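Long-range contacts in Peptide/nickel transport system substrate-binding protein (Listeria monocytogenes serotype 1/2a, PDB 5KZT), which binds peptides as an OppA-type solute-binding protein and probably delivers them to a peptide transporter in the membrane: residues G13-N18 with V220-I225; K205-K210 with Q224-V229; Y214-K219 with T520-Y525. All coordinates share one frame; numbering follows the deposited sequence.

In the fold
All three contacts sit on the same side of the chain's centre, around one mixed four-stranded sheet. Interactions 1 and 2 share strand 224-229: interaction 1 lays the outermost strand, 16-21, parallel along one edge of it, and interaction 2 pairs its other edge with the antiparallel strand 205-210. In both, backbone hydrogen bonds do the holding; a buried apolar face lies on one side and a more polar face on the other. Interaction 3 is a surface contact between two turns, made by a lysine that bridges a carboxylate and a tyrosine hydroxyl, and by a water. Its loop 214-219 belongs to the link between the strands of interaction 2, and Lys-210 NZ, from the end of strand 205-210, donates to Lys-217 O.

Interaction 1. Residues G13-N18 with V220-I225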
loop_
_atom_site.group_PDB
_atom_site.type_symbol
_atom_site.label_atom_id
_atom_site.label_comp_id
_atom_site.label_asym_id
_atom_site.label_seq_id
_atom_site.Cartn_x
_atom_site.Cartn_y
_atom_site.Cartn_z
ATOM N N GLY A 13 -3.934 8.157 33.263
ATOM C CA GLY A 13 -4.802 9.178 32.651
ATOM C C GLY A 13 -5.799 8.622 31.632
ATOM O O GLY A 13 -5.877 7.414 31.407
ATOM N N GLU A 14 -6.540 9.521 30.993
ATOM C CA GLU A 14 -7.564 9.154 30.010
ATOM C C GLU A 14 -6.960 8.504 28.753
ATOM O O GLU A 14 -6.038 9.038 28.150
ATOM C CB GLU A 14 -8.368 10.396 29.622
ATOM C CG GLU A 14 -9.545 10.145 28.697
ATOM C CD GLU A 14 -10.269 11.428 28.347
ATOM O OE1 GLU A 14 -9.679 12.262 27.612
ATOM O OE2 GLU A 14 -11.423 11.607 28.826
ATOM N N GLN A 15 -7.518 7.365 28.357
ATOM C CA GLN A 15 -6.995 6.582 27.263
ATOM C C GLN A 15 -7.738 6.910 25.978
ATOM O O GLN A 15 -8.417 6.060 25.404
ATOM C CB GLN A 15 -7.081 5.093 27.602
ATOM C CG GLN A 15 -6.304 4.701 28.851
ATOM C CD GLN A 15 -4.815 4.988 28.701
ATOM O OE1 GLN A 15 -4.179 4.513 27.765
ATOM N NE2 GLN A 15 -4.259 5.788 29.598
ATOM N N VAL A 16 -7.577 8.155 25.532
ATOM C CA VAL A 16 -8.148 8.642 24.285
ATOM C C VAL A 16 -7.000 9.229 23.484
ATOM O O VAL A 16 -6.274 10.080 23.989
ATOM C CB VAL A 16 -9.231 9.700 24.511
ATOM C CG1 VAL A 16 -9.677 10.339 23.194
ATOM C CG2 VAL A 16 -10.417 9.074 25.221
ATOM N N LEU A 17 -6.847 8.754 22.246
ATOM C CA LEU A 17 -5.731 9.115 21.385
ATOM C C LEU A 17 -6.273 9.926 20.206
ATOM O O LEU A 17 -7.315 9.582 19.644
ATOM C CB LEU A 17 -5.025 7.850 20.923
ATOM C CG LEU A 17 -3.842 7.934 19.957
ATOM C CD1 LEU A 17 -2.678 8.734 20.528
ATOM C CD2 LEU A 17 -3.404 6.538 19.553
ATOM N N ASN A 18 -5.591 11.019 19.867
ATOM C CA ASN A 18 -6.012 11.937 18.791
ATOM C C ASN A 18 -4.963 11.984 17.677
ATOM O O ASN A 18 -3.833 12.439 17.885
ATOM C CB ASN A 18 -6.243 13.346 19.346
ATOM C CG ASN A 18 -7.411 13.416 20.297
ATOM O OD1 ASN A 18 -8.495 12.945 19.992
ATOM N ND2 ASN A 18 -7.201 14.016 21.448
ATOM N N VAL A 220 -6.804 -4.527 25.004
ATOM C CA VAL A 220 -7.019 -3.226 24.366
ATOM C C VAL A 220 -7.185 -2.210 25.483
ATOM O O VAL A 220 -8.031 -2.391 26.359
ATOM C CB VAL A 220 -8.251 -3.234 23.430
ATOM C CG1 VAL A 220 -8.381 -1.908 22.696
ATOM C CG2 VAL A 220 -8.144 -4.378 22.424
ATOM N N LYS A 221 -6.357 -1.171 25.470
ATOM C CA LYS A 221 -6.320 -0.159 26.546
ATOM C C LYS A 221 -6.939 1.170 26.171
ATOM O O LYS A 221 -7.444 1.870 27.035
ATOM C CB LYS A 221 -4.871 0.073 27.020
ATOM C CG LYS A 221 -4.145 -1.171 27.537
ATOM C CD LYS A 221 -5.007 -2.001 28.494
ATOM C CE LYS A 221 -4.448 -3.393 28.792
ATOM N NZ LYS A 221 -3.446 -3.381 29.897
ATOM N N LEU A 222 -6.860 1.539 24.904
ATOM C CA LEU A 222 -7.479 2.768 24.415
ATOM C C LEU A 222 -8.991 2.584 24.320
ATOM O O LEU A 222 -9.458 1.644 23.686
ATOM C CB LEU A 222 -6.918 3.142 23.057
ATOM C CG LEU A 222 -5.475 3.645 23.087
ATOM C CD1 LEU A 222 -4.910 3.737 21.675
ATOM C CD2 LEU A 222 -5.382 4.963 23.829
ATOM N N LYS A 223 -9.752 3.468 24.949
ATOM C CA LYS A 223 -11.197 3.417 24.778
ATOM C C LYS A 223 -11.642 4.057 23.441
ATOM O O LYS A 223 -12.649 3.665 22.887
ATOM C CB LYS A 223 -11.925 4.001 26.004
ATOM C CG LYS A 223 -11.869 5.492 26.150
ATOM C CD LYS A 223 -12.361 5.909 27.537
ATOM C CE LYS A 223 -12.305 7.412 27.664
ATOM N NZ LYS A 223 -12.810 7.894 28.951
ATOM N N GLN A 224 -10.871 5.024 22.926
ATOM C CA GLN A 224 -11.269 5.797 21.749
ATOM C C GLN A 224 -10.058 6.410 21.039
ATOM O O GLN A 224 -9.130 6.899 21.688
ATOM C CB GLN A 224 -12.264 6.900 22.143
ATOM C CG GLN A 224 -12.839 7.651 20.949
ATOM C CD GLN A 224 -14.205 8.236 21.216
ATOM O OE1 GLN A 224 -15.039 7.619 21.884
ATOM N NE2 GLN A 224 -14.460 9.424 20.681
ATOM N N ILE A 225 -10.067 6.345 19.715
ATOM C CA ILE A 225 -9.024 6.966 18.888
ATOM C C ILE A 225 -9.754 7.867 17.895
ATOM O O ILE A 225 -10.566 7.389 17.124
ATOM C CB ILE A 225 -8.141 5.923 18.168
ATOM C CG1 ILE A 225 -7.532 4.923 19.164
ATOM C CG2 ILE A 225 -7.052 6.604 17.359
ATOM C CD1 ILE A 225 -6.998 3.656 18.513
#
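Val-16 and Leu-17 run parallel to Gln-224 and Ile-225 as neighbouring strands, with CA atoms 4.9 Å apart for Val-16 and Gln-224. Two backbone bonds tie the start of this pairing: Lys-223 N gives to Gln-15 O at 3.0 Å, somewhat bent, and Leu-17 N gives to Gln-224 O at 3.0 Å, much straighter at 164°. Next along, Leu-17 O accepts from the backbone of Asn-226.

Gln-15, the centre of an inverse gamma turn, starts its side chain against the other backbone, its CB 3.3 Å from Lys-221 O. The chain then folds back at chi2 (-61°), which brings NE2 within 2.9 Å of Gly-13 O. That oxygen is approached from above its carbonyl plane, while OE1 of the same amide accepts from Leu-526 N in strand 525-526.

On the buried face, Leu-17 lays CD2 against Leu-222 CD1 at 3.8 Å, and the other methyl of Leu-222, CD2, rests against the carbonyl of Gln-15. Strand 525-526 covers this pair through Leu-526. On the opposite face Lys-223 leaves its backbone with CG between N and the carbonyl carbon (chi1 73°), then runs out straight. Its CE passes over Val-16 CG2 at 3.5 Å, and NZ arrives crosswise at Glu-14, 4.0 Å from OE2, a long salt bridge.

The backbone bonds set the register, and the leucine packing fills the buried side. The charged pair is exposed and at that spacing probably adds little; the aliphatic part of Lys-223 is probably worth more here as a cover for Val-16 than its ammonium is as a partner for Glu-14.

Interaction 2. Residues K205-K210 with Q224-V229; sequences KWTYVK and QINVQV
An antiparallel strand pair inside a mixed four-stranded sheet joins 205-210 to 224-229, with axes 4.6 Å apart and directions 172° from each other. Trp-206 pairs with Val-227 and Tyr-208 with Ile-225, each pair bonded in both directions; the straightest of the four is Tyr-208 N to Ile-225 O, 2.8 Å at 174°.

On the buried face the indole of Trp-206 leans back across its neighbour. With chi1 at 54°, CG stands between the backbone N and the carbonyl carbon, and the ring is swung over Val-227. The CB of Val-227 sits 3.8 Å from the centroid of the five-membered ring, close to the normal, a CH-pi contact, while CG1 lies over the same ring system nearer its rim. Farther out, CZ3 touches Val-229 CG2. Tyr-208 meets Ile-225 CB with its ring edge, at CD2, and puts CE2 3.8 Å from Val-227 CG2, so this valine is gripped by both aromatic side chains. Helix 36-45 packs on Tyr-208, and Phe-194 and Leu-196 also cover this face.

The other face is mostly polar. Gln-224 NE2 gives a nearly straight bond, 2.9 Å, to a lone pair of Asn-226 OD1, in the plane of both amides, with Thr-207 CG2 packed against the glutamine. A water donates to that same OD1. Asp-198 bonds Thr-207 OG1, and Asn-18 holds Asn-226 ND2.

Strands 194-197, 205-210 and 224-229 follow one another as antiparallel neighbours, a beta meander that the parallel strand 16-21 extends into a mixed sheet.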
loop_
_atom_site.group_PDB
_atom_site.type_symbol
_atom_site.label_atom_id
_atom_site.label_comp_id
_atom_site.label_asym_id
_atom_site.label_seq_id
_atom_site.Cartn_x
_atom_site.Cartn_y
_atom_site.Cartn_z
ATOM N N LYS A 205 -13.459 13.181 9.291
ATOM C CA LYS A 205 -13.266 12.665 10.631
ATOM C C LYS A 205 -13.810 11.252 10.716
ATOM O O LYS A 205 -14.725 10.869 9.975
ATOM C CB LYS A 205 -13.956 13.576 11.653
ATOM C CG LYS A 205 -13.316 14.944 11.676
ATOM C CD LYS A 205 -13.769 15.866 12.794
ATOM C CE LYS A 205 -13.296 17.278 12.485
ATOM N NZ LYS A 205 -12.722 17.921 13.674
ATOM N N TRP A 206 -13.202 10.462 11.576
ATOM C CA TRP A 206 -13.727 9.167 11.936
ATOM C C TRP A 206 -13.117 8.761 13.263
ATOM O O TRP A 206 -12.154 9.387 13.730
ATOM C CB TRP A 206 -13.452 8.113 10.855
ATOM C CG TRP A 206 -12.023 7.968 10.436
ATOM C CD1 TRP A 206 -11.100 7.129 10.974
ATOM C CD2 TRP A 206 -11.356 8.657 9.361
ATOM N NE1 TRP A 206 -9.907 7.255 10.321
ATOM C CE2 TRP A 206 -10.034 8.180 9.323
ATOM C CE3 TRP A 206 -11.756 9.615 8.426
ATOM C CZ2 TRP A 206 -9.093 8.632 8.389
ATOM C CZ3 TRP A 206 -10.828 10.065 7.491
ATOM C CH2 TRP A 206 -9.504 9.577 7.486
ATOM N N THR A 207 -13.687 7.708 13.852
ATOM C CA THR A 207 -13.424 7.331 15.233
ATOM C C THR A 207 -13.298 5.821 15.380
ATOM O O THR A 207 -14.060 5.076 14.776
ATOM C CB THR A 207 -14.576 7.800 16.143
ATOM O OG1 THR A 207 -14.899 9.145 15.820
ATOM C CG2 THR A 207 -14.208 7.722 17.607
ATOM N N TYR A 208 -12.331 5.387 16.187
ATOM C CA TYR A 208 -12.209 3.998 16.579
ATOM C C TYR A 208 -12.668 3.936 18.007
ATOM O O TYR A 208 -12.238 4.762 18.818
ATOM C CB TYR A 208 -10.759 3.530 16.496
ATOM C CG TYR A 208 -10.164 3.561 15.102
ATOM C CD1 TYR A 208 -10.487 2.581 14.164
ATOM C CD2 TYR A 208 -9.264 4.562 14.715
ATOM C CE1 TYR A 208 -9.952 2.598 12.899
ATOM C CE2 TYR A 208 -8.714 4.571 13.438
ATOM C CZ TYR A 208 -9.061 3.572 12.546
ATOM O OH TYR A 208 -8.519 3.588 11.302
ATOM N N VAL A 209 -13.534 2.978 18.329
ATOM C CA VAL A 209 -13.947 2.784 19.716
ATOM C C VAL A 209 -13.670 1.344 20.081
ATOM O O VAL A 209 -13.914 0.445 19.279
ATOM C CB VAL A 209 -15.433 3.136 19.949
ATOM C CG1 VAL A 209 -15.776 3.007 21.422
ATOM C CG2 VAL A 209 -15.713 4.574 19.519
ATOM N N LYS A 210 -13.135 1.134 21.289
ATOM C CA LYS A 210 -12.834 -0.218 21.767
ATOM C C LYS A 210 -14.044 -1.139 21.568
ATOM O O LYS A 210 -15.157 -0.812 21.981
ATOM C CB LYS A 210 -12.410 -0.201 23.248
ATOM C CG LYS A 210 -12.206 -1.588 23.851
ATOM C CD LYS A 210 -11.497 -1.562 25.193
ATOM C CE LYS A 210 -11.568 -2.946 25.820
ATOM N NZ LYS A 210 -10.719 -3.153 27.018
ATOM N N GLN A 224 -10.871 5.024 22.926
ATOM C CA GLN A 224 -11.269 5.797 21.749
ATOM C C GLN A 224 -10.058 6.410 21.039
ATOM O O GLN A 224 -9.130 6.899 21.688
ATOM C CB GLN A 224 -12.264 6.900 22.143
ATOM C CG GLN A 224 -12.839 7.651 20.949
ATOM C CD GLN A 224 -14.205 8.236 21.216
ATOM O OE1 GLN A 224 -15.039 7.619 21.884
ATOM N NE2 GLN A 224 -14.460 9.424 20.681
ATOM N N ILE A 225 -10.067 6.345 19.715
ATOM C CA ILE A 225 -9.024 6.966 18.888
ATOM C C ILE A 225 -9.754 7.867 17.895
ATOM O O ILE A 225 -10.566 7.389 17.124
ATOM C CB ILE A 225 -8.141 5.923 18.168
ATOM C CG1 ILE A 225 -7.532 4.923 19.164
ATOM C CG2 ILE A 225 -7.052 6.604 17.359
ATOM C CD1 ILE A 225 -6.998 3.656 18.513
ATOM N N ASN A 226 -9.491 9.167 17.956
ATOM C CA ASN A 226 -10.136 10.157 17.096
ATOM C C ASN A 226 -9.179 10.499 15.972
ATOM O O ASN A 226 -7.996 10.790 16.229
ATOM C CB ASN A 226 -10.441 11.430 17.884
ATOM C CG ASN A 226 -11.347 11.176 19.076
ATOM O OD1 ASN A 226 -12.427 10.599 18.919
ATOM N ND2 ASN A 226 -10.922 11.600 20.276
ATOM N N VAL A 227 -9.681 10.477 14.738
ATOM C CA VAL A 227 -8.874 10.800 13.562
ATOM C C VAL A 227 -9.508 11.941 12.795
ATOM O O VAL A 227 -10.728 11.948 12.590
ATOM C CB VAL A 227 -8.730 9.589 12.612
ATOM C CG1 VAL A 227 -7.746 9.914 11.503
ATOM C CG2 VAL A 227 -8.286 8.365 13.395
ATOM N N GLN A 228 -8.681 12.899 12.374
ATOM C CA GLN A 228 -9.123 13.991 11.496
ATOM C C GLN A 228 -8.152 14.158 10.339
ATOM O O GLN A 228 -6.944 13.953 10.472
ATOM C CB GLN A 228 -9.302 15.289 12.269
ATOM C CG GLN A 228 -8.051 15.798 12.934
ATOM C CD GLN A 228 -8.296 17.057 13.731
ATOM O OE1 GLN A 228 -8.629 18.103 13.173
ATOM N NE2 GLN A 228 -8.110 16.973 15.036
ATOM N N VAL A 229 -8.692 14.534 9.194
ATOM C CA VAL A 229 -7.881 14.815 8.028
ATOM C C VAL A 229 -7.201 16.177 8.139
ATOM O O VAL A 229 -7.855 17.188 8.378
ATOM C CB VAL A 229 -8.717 14.718 6.743
ATOM C CG1 VAL A 229 -7.889 15.116 5.530
ATOM C CG2 VAL A 229 -9.237 13.297 6.602
HETATM O O HOH W 1 -13.818 11.314 16.501
#

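Interaction 3. Residues Y214-K219 with T520-Y525; sequences YWDKDK and TYKETY
Lys-522 reaches from one type I beta turn, Tyr-521 to Thr-524, into another, Tyr-214 to Lys-217, and sets its ammonium between two oxygens. NZ makes a salt bridge of 2.8 Å with Asp-216 OD2, on the anti lone pair of that oxygen, and gives a second hydrogen bond of 3.0 Å to Tyr-214 OH. The lysine is stretched to full length, with CG opposite its backbone N (chi1 -180°) and each later torsion close to extended, which is how it spans the gap. It crosses both partners at about a right angle, and its CE comes in at the edge of the tyrosine ring, 3.9 Å from CE2.

Beside this, nearer solvent, Lys-219 and Glu-523 run alongside each other, pointing the same way. Their charged ends are not in contact, and the aliphatic part of the lysine lies along the carboxylate, with CD 4.0 Å from OE1. What closes the pair is a water that donates to Lys-219 O and to Glu-523 OE1, each at 2.7 Å.

The partners of Lys-522 are themselves placed by their turn. The backbone N of Asp-216 lies over the centre of the Tyr-214 ring, and its CB lies over the indole of Trp-215, offset toward the rim. Asp-216 probably stabilises the charge of Lys-522, while Tyr-214 OH links the ammonium to Glu-47. Pro-193 packs against both Tyr-214 and Lys-522. Glu-47 ties both aromatics down: Tyr-214 OH bonds to its OE1 and Trp-215 NE1 to its OE2.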
loop_
_atom_site.group_PDB
_atom_site.type_symbol
_atom_site.label_atom_id
_atom_site.label_comp_id
_atom_site.label_asym_id
_atom_site.label_seq_id
_atom_site.Cartn_x
_atom_site.Cartn_y
_atom_site.Cartn_z
ATOM N N TYR A 214 -14.838 -7.968 20.922
ATOM C CA TYR A 214 -13.559 -8.516 20.465
ATOM C C TYR A 214 -13.045 -9.557 21.458
ATOM O O TYR A 214 -13.048 -9.310 22.664
ATOM C CB TYR A 214 -12.539 -7.393 20.290
ATOM C CG TYR A 214 -11.167 -7.826 19.848
ATOM C CD1 TYR A 214 -10.986 -8.627 18.724
ATOM C CD2 TYR A 214 -10.028 -7.403 20.547
ATOM C CE1 TYR A 214 -9.713 -9.017 18.321
ATOM C CE2 TYR A 214 -8.766 -7.766 20.149
ATOM C CZ TYR A 214 -8.603 -8.573 19.036
ATOM O OH TYR A 214 -7.332 -8.931 18.664
ATOM N N TRP A 215 -12.610 -10.715 20.941
ATOM C CA TRP A 215 -12.175 -11.845 21.787
ATOM C C TRP A 215 -11.001 -11.467 22.695
ATOM O O TRP A 215 -10.903 -11.972 23.798
ATOM C CB TRP A 215 -11.815 -13.107 20.947
ATOM C CG TRP A 215 -10.566 -12.968 20.118
ATOM C CD1 TRP A 215 -10.486 -12.506 18.839
ATOM C CD2 TRP A 215 -9.229 -13.262 20.524
ATOM N NE1 TRP A 215 -9.178 -12.477 18.427
ATOM C CE2 TRP A 215 -8.385 -12.942 19.442
ATOM C CE3 TRP A 215 -8.656 -13.740 21.713
ATOM C CZ2 TRP A 215 -6.986 -13.092 19.503
ATOM C CZ3 TRP A 215 -7.262 -13.909 21.771
ATOM C CH2 TRP A 215 -6.446 -13.578 20.662
ATOM N N ASP A 216 -10.122 -10.586 22.232
ATOM C CA ASP A 216 -8.935 -10.183 23.011
ATOM C C ASP A 216 -9.051 -8.756 23.588
ATOM O O ASP A 216 -8.050 -8.049 23.761
ATOM C CB ASP A 216 -7.687 -10.316 22.136
ATOM C CG ASP A 216 -6.455 -10.724 22.907
ATOM O OD1 ASP A 216 -6.584 -11.197 24.055
ATOM O OD2 ASP A 216 -5.348 -10.578 22.348
ATOM N N LYS A 217 -10.270 -8.355 23.933
ATOM C CA LYS A 217 -10.532 -6.976 24.371
ATOM C C LYS A 217 -9.807 -6.583 25.664
ATOM O O LYS A 217 -9.536 -5.398 25.882
ATOM C CB LYS A 217 -12.030 -6.742 24.535
ATOM C CG LYS A 217 -12.643 -7.451 25.739
ATOM C CD LYS A 217 -14.154 -7.478 25.670
ATOM C CE LYS A 217 -14.726 -8.125 26.906
ATOM N NZ LYS A 217 -16.205 -8.154 26.803
ATOM N N ASP A 218 -9.485 -7.560 26.512
ATOM C CA ASP A 218 -8.747 -7.267 27.751
ATOM C C ASP A 218 -7.322 -6.709 27.522
ATOM O O ASP A 218 -6.750 -6.080 28.414
ATOM C CB ASP A 218 -8.717 -8.490 28.675
ATOM C CG ASP A 218 -10.080 -8.778 29.341
ATOM O OD1 ASP A 218 -11.037 -7.960 29.257
ATOM O OD2 ASP A 218 -10.191 -9.849 29.983
ATOM N N LYS A 219 -6.755 -6.934 26.340
ATOM C CA LYS A 219 -5.467 -6.342 25.990
ATOM C C LYS A 219 -5.591 -4.962 25.328
ATOM O O LYS A 219 -4.582 -4.322 25.072
ATOM C CB LYS A 219 -4.718 -7.279 25.052
ATOM C CG LYS A 219 -4.459 -8.643 25.664
ATOM C CD LYS A 219 -3.330 -9.347 24.955
ATOM C CE LYS A 219 -2.979 -10.616 25.701
ATOM N NZ LYS A 219 -2.018 -11.407 24.896
ATOM N N THR A 520 -0.819 -0.943 14.112
ATOM C CA THR A 520 -1.743 -1.737 14.913
ATOM C C THR A 520 -1.860 -1.019 16.248
ATOM O O THR A 520 -0.889 -0.972 17.015
ATOM C CB THR A 520 -1.250 -3.170 15.106
ATOM O OG1 THR A 520 -1.106 -3.798 13.819
ATOM C CG2 THR A 520 -2.246 -3.975 15.969
ATOM N N TYR A 521 -3.035 -0.440 16.504
ATOM C CA TYR A 521 -3.277 0.317 17.727
ATOM C C TYR A 521 -3.750 -0.544 18.893
ATOM O O TYR A 521 -3.939 -0.007 19.994
ATOM C CB TYR A 521 -4.324 1.410 17.499
ATOM C CG TYR A 521 -4.039 2.327 16.340
ATOM C CD1 TYR A 521 -2.756 2.875 16.136
ATOM C CD2 TYR A 521 -5.038 2.671 15.462
ATOM C CE1 TYR A 521 -2.498 3.728 15.067
ATOM C CE2 TYR A 521 -4.794 3.532 14.391
ATOM C CZ TYR A 521 -3.527 4.053 14.192
ATOM O OH TYR A 521 -3.316 4.880 13.104
ATOM N N LYS A 522 -3.943 -1.844 18.650
ATOM C CA LYS A 522 -4.553 -2.783 19.598
ATOM C C LYS A 522 -4.053 -2.599 21.026
ATOM O O LYS A 522 -4.874 -2.487 21.915
ATOM C CB LYS A 522 -4.318 -4.228 19.148
ATOM C CG LYS A 522 -4.906 -5.302 20.037
ATOM C CD LYS A 522 -4.562 -6.689 19.514
ATOM C CE LYS A 522 -4.872 -7.737 20.566
ATOM N NZ LYS A 522 -4.709 -9.117 20.045
ATOM N N GLU A 523 -2.734 -2.575 21.228
ATOM C CA GLU A 523 -2.154 -2.564 22.591
ATOM C C GLU A 523 -1.452 -1.257 22.915
ATOM O O GLU A 523 -0.713 -1.170 23.890
ATOM C CB GLU A 523 -1.211 -3.753 22.784
ATOM C CG GLU A 523 -1.884 -5.102 22.548
ATOM C CD GLU A 523 -1.083 -6.284 23.094
ATOM O OE1 GLU A 523 -0.814 -6.338 24.303
ATOM O OE2 GLU A 523 -0.760 -7.208 22.325
ATOM N N THR A 524 -1.686 -0.236 22.100
ATOM C CA THR A 524 -1.222 1.107 22.371
ATOM C C THR A 524 -1.907 1.645 23.622
ATOM O O THR A 524 -3.065 1.325 23.903
ATOM C CB THR A 524 -1.508 1.992 21.155
ATOM O OG1 THR A 524 -0.893 1.366 20.029
ATOM C CG2 THR A 524 -0.983 3.419 21.320
ATOM N N TYR A 525 -1.176 2.428 24.396
ATOM C CA TYR A 525 -1.756 3.057 25.594
ATOM C C TYR A 525 -1.036 4.360 25.898
ATOM O O TYR A 525 0.021 4.643 25.317
ATOM C CB TYR A 525 -1.706 2.077 26.807
ATOM C CG TYR A 525 -0.322 1.779 27.311
ATOM C CD1 TYR A 525 0.431 0.733 26.776
ATOM C CD2 TYR A 525 0.244 2.542 28.333
ATOM C CE1 TYR A 525 1.721 0.471 27.240
ATOM C CE2 TYR A 525 1.522 2.293 28.796
ATOM C CZ TYR A 525 2.257 1.265 28.254
ATOM O OH TYR A 525 3.539 1.052 28.722
HETATM O O HOH W 2 -2.136 -4.877 26.122
#